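Local coordinates for putative transcriptional regulator protein, LacI family (Rhizobium etli, PDB 3MIZ), which probably binds cis-regulatory DNA and controls transcription as a LacI-family repressor, its ligand-sensing core resembling periplasmic sugar-binding proteins, at residues 222-234 against 242-254. Residues are numbered along the deposited sequence; the frame is centred on the assembly and turned at random.
Sequences RIPQDVSIVGFDD and LKPELTTAALPYY
D233 O is gripped twice: L251 N donates to it at 3.1 Å, from above the carbonyl plane (54° out of it), and a water that also donates to L251 O adds a second bond. One peptide earlier, D233 N donates to A249 O at 2.7 Å, nearly along the C=O axis; this bond and the one from L251 N, on either side of A250, bridge D233 and A250. G231 N donates a hydrogen bond to T247 O at 3.0 Å, in the carbonyl plane. The F232 ring, its CG anti to the backbone N (chi1 -153°), swings back over A249, whose CB lies 3.8 Å from the ring centroid and 9° off its normal, a CH-pi contact; L251 CD2 meets the ring edge in plane. With an alanine in place of F232, the methyl of A249 would probably lose the ring face it packs on, and R149 its cation-pi partner. At the far end P244, behind a cis peptide bond, sets its CD 3.6 Å from I223 CB. T248 OG1 bonds to D206, while D234 forms a salt bridge with R287. The contact thus joins the residues just after strand 228-230, outermost in its sheet within this chain, to strand 248-250, which pairs antiparallel with 277-285, while helix 115-127 packs against V230, F232 and A249.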
loop_
_atom_site.group_PDB
_atom_site.type_symbol
_atom_site.label_atom_id
_atom_site.label_comp_id
_atom_site.label_asym_id
_atom_site.label_seq_id
_atom_site.Cartn_x
_atom_site.Cartn_y
_atom_site.Cartn_z
ATOM N N ARG A 222 7.343 -5.992 -26.967
ATOM C CA ARG A 222 8.331 -6.295 -25.933
ATOM C C ARG A 222 8.659 -4.955 -25.295
ATOM O O ARG A 222 8.838 -3.956 -25.999
ATOM C CB ARG A 222 9.586 -6.908 -26.555
ATOM C CG ARG A 222 9.296 -8.119 -27.425
ATOM C CD ARG A 222 10.553 -8.653 -28.105
ATOM N NE ARG A 222 10.247 -9.800 -28.961
ATOM C CZ ARG A 222 11.159 -10.525 -29.604
ATOM N NH1 ARG A 222 12.447 -10.227 -29.494
ATOM N NH2 ARG A 222 10.781 -11.552 -30.356
ATOM N N ILE A 223 8.756 -4.921 -23.973
ATOM C CA ILE A 223 8.994 -3.648 -23.314
ATOM C C ILE A 223 10.181 -2.838 -23.837
ATOM O O ILE A 223 10.048 -2.149 -24.848
ATOM C CB ILE A 223 9.062 -3.808 -21.783
ATOM C CG1 ILE A 223 7.813 -4.541 -21.285
ATOM C CG2 ILE A 223 9.155 -2.436 -21.123
ATOM C CD1 ILE A 223 6.488 -3.845 -21.620
ATOM N N PRO A 224 11.363 -2.925 -23.204
ATOM C CA PRO A 224 12.395 -2.082 -23.813
ATOM C C PRO A 224 12.505 -2.155 -25.345
ATOM O O PRO A 224 12.485 -1.125 -26.016
ATOM C CB PRO A 224 13.671 -2.532 -23.099
ATOM C CG PRO A 224 13.399 -3.970 -22.816
ATOM C CD PRO A 224 11.967 -3.950 -22.336
ATOM N N GLN A 225 12.584 -3.366 -25.890
ATOM C CA GLN A 225 12.738 -3.562 -27.335
ATOM C C GLN A 225 11.735 -2.847 -28.243
ATOM O O GLN A 225 12.127 -2.160 -29.184
ATOM C CB GLN A 225 12.721 -5.057 -27.674
ATOM C CG GLN A 225 13.021 -5.368 -29.142
ATOM C CD GLN A 225 12.814 -6.837 -29.493
ATOM O OE1 GLN A 225 13.357 -7.729 -28.836
ATOM N NE2 GLN A 225 12.027 -7.093 -30.535
ATOM N N ASP A 226 10.447 -3.011 -27.974
ATOM C CA ASP A 226 9.420 -2.392 -28.809
ATOM C C ASP A 226 8.873 -1.057 -28.292
ATOM O O ASP A 226 8.509 -0.180 -29.081
ATOM C CB ASP A 226 8.295 -3.403 -29.028
ATOM C CG ASP A 226 8.765 -4.616 -29.820
ATOM O OD1 ASP A 226 8.175 -5.703 -29.673
ATOM O OD2 ASP A 226 9.734 -4.471 -30.597
ATOM N N VAL A 227 8.813 -0.899 -26.972
ATOM C CA VAL A 227 8.329 0.348 -26.384
ATOM C C VAL A 227 8.910 0.536 -24.990
ATOM O O VAL A 227 8.884 -0.382 -24.177
ATOM C CB VAL A 227 6.784 0.374 -26.297
ATOM C CG1 VAL A 227 6.284 -0.741 -25.381
ATOM C CG2 VAL A 227 6.318 1.739 -25.789
ATOM N N SER A 228 9.451 1.719 -24.720
ATOM C CA SER A 228 10.018 2.010 -23.408
ATOM C C SER A 228 8.896 2.513 -22.504
ATOM O O SER A 228 7.952 3.140 -22.975
ATOM C CB SER A 228 11.099 3.089 -23.511
ATOM O OG SER A 228 12.247 2.620 -24.204
ATOM N N ILE A 229 8.993 2.228 -21.211
ATOM C CA ILE A 229 7.980 2.681 -20.268
ATOM C C ILE A 229 8.663 3.167 -19.001
ATOM O O ILE A 229 9.561 2.506 -18.493
ATOM C CB ILE A 229 7.002 1.538 -19.906
ATOM C CG1 ILE A 229 6.277 1.051 -21.172
ATOM C CG2 ILE A 229 5.984 2.027 -18.873
ATOM C CD1 ILE A 229 5.387 -0.153 -20.953
ATOM N N VAL A 230 8.265 4.340 -18.510
ATOM C CA VAL A 230 8.823 4.874 -17.275
ATOM C C VAL A 230 7.629 5.241 -16.390
ATOM O O VAL A 230 6.541 5.506 -16.895
ATOM C CB VAL A 230 9.729 6.126 -17.519
ATOM C CG1 VAL A 230 10.932 5.730 -18.400
ATOM C CG2 VAL A 230 8.937 7.247 -18.190
ATOM N N GLY A 231 7.817 5.211 -15.075
ATOM C CA GLY A 231 6.715 5.542 -14.184
ATOM C C GLY A 231 7.038 6.734 -13.307
ATOM O O GLY A 231 7.821 7.597 -13.694
ATOM N N PHE A 232 6.414 6.793 -12.131
ATOM C CA PHE A 232 6.665 7.869 -11.189
ATOM C C PHE A 232 6.225 7.444 -9.788
ATOM O O PHE A 232 5.159 6.834 -9.631
ATOM C CB PHE A 232 5.907 9.137 -11.605
ATOM C CG PHE A 232 6.552 10.411 -11.134
ATOM C CD1 PHE A 232 6.674 10.687 -9.772
ATOM C CD2 PHE A 232 7.051 11.333 -12.055
ATOM C CE1 PHE A 232 7.283 11.864 -9.328
ATOM C CE2 PHE A 232 7.663 12.517 -11.624
ATOM C CZ PHE A 232 7.779 12.782 -10.256
ATOM N N ASP A 233 7.066 7.767 -8.803
ATOM C CA ASP A 233 6.861 7.507 -7.366
ATOM C C ASP A 233 7.872 6.552 -6.729
ATOM O O ASP A 233 8.277 6.730 -5.583
ATOM C CB ASP A 233 5.485 6.894 -7.079
ATOM C CG ASP A 233 4.328 7.838 -7.337
ATOM O OD1 ASP A 233 4.538 9.007 -7.723
ATOM O OD2 ASP A 233 3.187 7.371 -7.150
ATOM N N ASP A 234 8.253 5.536 -7.499
ATOM C CA ASP A 234 9.090 4.418 -7.065
ATOM C C ASP A 234 8.342 3.709 -5.947
ATOM O O ASP A 234 8.836 3.559 -4.825
ATOM C CB ASP A 234 10.492 4.800 -6.584
ATOM C CG ASP A 234 11.403 3.557 -6.448
ATOM O OD1 ASP A 234 11.208 2.588 -7.224
ATOM O OD2 ASP A 234 12.309 3.539 -5.585
ATOM N N LEU A 242 7.161 -5.539 -11.615
ATOM C CA LEU A 242 7.161 -5.505 -13.068
ATOM C C LEU A 242 8.524 -5.939 -13.590
ATOM O O LEU A 242 9.562 -5.656 -12.985
ATOM C CB LEU A 242 6.849 -4.094 -13.577
ATOM C CG LEU A 242 5.535 -3.466 -13.097
ATOM C CD1 LEU A 242 5.448 -2.025 -13.583
ATOM C CD2 LEU A 242 4.353 -4.286 -13.597
ATOM N N LYS A 243 8.506 -6.646 -14.712
ATOM C CA LYS A 243 9.727 -7.103 -15.358
ATOM C C LYS A 243 9.531 -6.738 -16.821
ATOM O O LYS A 243 8.532 -7.124 -17.430
ATOM C CB LYS A 243 9.883 -8.624 -15.222
ATOM C CG LYS A 243 9.837 -9.149 -13.791
ATOM C CD LYS A 243 11.032 -8.693 -12.969
ATOM C CE LYS A 243 10.960 -9.249 -11.552
ATOM N NZ LYS A 243 12.133 -8.863 -10.722
ATOM N N PRO A 244 10.472 -5.985 -17.407
ATOM C CA PRO A 244 11.699 -5.467 -16.789
ATOM C C PRO A 244 11.443 -4.481 -15.655
ATOM O O PRO A 244 10.377 -3.851 -15.586
ATOM C CB PRO A 244 12.414 -4.802 -17.959
ATOM C CG PRO A 244 11.271 -4.263 -18.764
ATOM C CD PRO A 244 10.296 -5.428 -18.761
ATOM N N GLU A 245 12.426 -4.359 -14.763
ATOM C CA GLU A 245 12.341 -3.442 -13.631
ATOM C C GLU A 245 12.035 -2.043 -14.170
ATOM O O GLU A 245 12.686 -1.577 -15.099
ATOM C CB GLU A 245 13.670 -3.430 -12.868
ATOM C CG GLU A 245 13.979 -4.716 -12.127
ATOM C CD GLU A 245 13.051 -4.945 -10.948
ATOM O OE1 GLU A 245 11.829 -5.081 -11.168
ATOM O OE2 GLU A 245 13.546 -4.987 -9.798
ATOM N N LEU A 246 11.056 -1.382 -13.562
ATOM C CA LEU A 246 10.607 -0.053 -13.990
ATOM C C LEU A 246 11.492 1.145 -13.647
ATOM O O LEU A 246 11.784 1.408 -12.476
ATOM C CB LEU A 246 9.206 0.202 -13.433
ATOM C CG LEU A 246 8.456 1.452 -13.897
ATOM C CD1 LEU A 246 8.137 1.354 -15.384
ATOM C CD2 LEU A 246 7.170 1.582 -13.099
ATOM N N THR A 247 11.905 1.876 -14.676
ATOM C CA THR A 247 12.708 3.078 -14.480
ATOM C C THR A 247 11.699 4.143 -14.053
ATOM O O THR A 247 10.658 4.306 -14.685
ATOM C CB THR A 247 13.419 3.458 -15.776
ATOM O OG1 THR A 247 14.454 2.491 -16.028
ATOM C CG2 THR A 247 14.031 4.852 -15.674
ATOM N N THR A 248 12.003 4.873 -12.985
ATOM C CA THR A 248 11.036 5.840 -12.469
ATOM C C THR A 248 11.697 7.015 -11.755
ATOM O O THR A 248 12.919 7.161 -11.765
ATOM C CB THR A 248 10.073 5.093 -11.488
ATOM O OG1 THR A 248 8.970 5.927 -11.117
ATOM C CG2 THR A 248 10.826 4.678 -10.229
ATOM N N ALA A 249 10.864 7.864 -11.155
ATOM C CA ALA A 249 11.327 9.015 -10.389
ATOM C C ALA A 249 10.828 8.728 -8.979
ATOM O O ALA A 249 9.624 8.566 -8.759
ATOM C CB ALA A 249 10.708 10.299 -10.931
ATOM N N ALA A 250 11.745 8.649 -8.025
ATOM C CA ALA A 250 11.361 8.329 -6.664
ATOM C C ALA A 250 10.911 9.528 -5.855
ATOM O O ALA A 250 11.638 10.513 -5.731
ATOM C CB ALA A 250 12.511 7.646 -5.949
ATOM N N LEU A 251 9.706 9.449 -5.308
ATOM C CA LEU A 251 9.232 10.531 -4.458
ATOM C C LEU A 251 10.047 10.279 -3.194
ATOM O O LEU A 251 10.087 9.151 -2.697
ATOM C CB LEU A 251 7.737 10.380 -4.176
ATOM C CG LEU A 251 6.753 10.813 -5.268
ATOM C CD1 LEU A 251 5.341 10.386 -4.863
ATOM C CD2 LEU A 251 6.822 12.323 -5.464
ATOM N N PRO A 252 10.732 11.314 -2.677
ATOM C CA PRO A 252 11.560 11.208 -1.472
ATOM C C PRO A 252 10.759 11.170 -0.165
ATOM O O PRO A 252 11.052 11.906 0.779
ATOM C CB PRO A 252 12.452 12.444 -1.575
ATOM C CG PRO A 252 11.507 13.457 -2.139
ATOM C CD PRO A 252 10.797 12.679 -3.237
ATOM N N TYR A 253 9.765 10.292 -0.110
ATOM C CA TYR A 253 8.918 10.171 1.066
ATOM C C TYR A 253 9.663 9.904 2.362
ATOM O O TYR A 253 9.460 10.604 3.349
ATOM C CB TYR A 253 7.856 9.088 0.853
ATOM C CG TYR A 253 6.693 9.561 0.014
ATOM C CD1 TYR A 253 6.328 10.907 0.004
ATOM C CD2 TYR A 253 5.932 8.669 -0.738
ATOM C CE1 TYR A 253 5.237 11.356 -0.730
ATOM C CE2 TYR A 253 4.827 9.113 -1.480
ATOM C CZ TYR A 253 4.493 10.458 -1.464
ATOM O OH TYR A 253 3.395 10.917 -2.160
ATOM N N TYR A 254 10.515 8.885 2.361
ATOM C CA TYR A 254 11.275 8.545 3.551
ATOM C C TYR A 254 12.063 9.762 4.049
ATOM O O TYR A 254 12.024 10.093 5.238
ATOM C CB TYR A 254 12.228 7.380 3.251
ATOM C CG TYR A 254 13.025 6.926 4.451
ATOM C CD1 TYR A 254 12.417 6.230 5.497
ATOM C CD2 TYR A 254 14.379 7.230 4.560
ATOM C CE1 TYR A 254 13.142 5.854 6.627
ATOM C CE2 TYR A 254 15.112 6.857 5.681
ATOM C CZ TYR A 254 14.489 6.172 6.712
ATOM O OH TYR A 254 15.213 5.826 7.835
HETATM O O HOH W 1 9.676 6.627 -3.271
#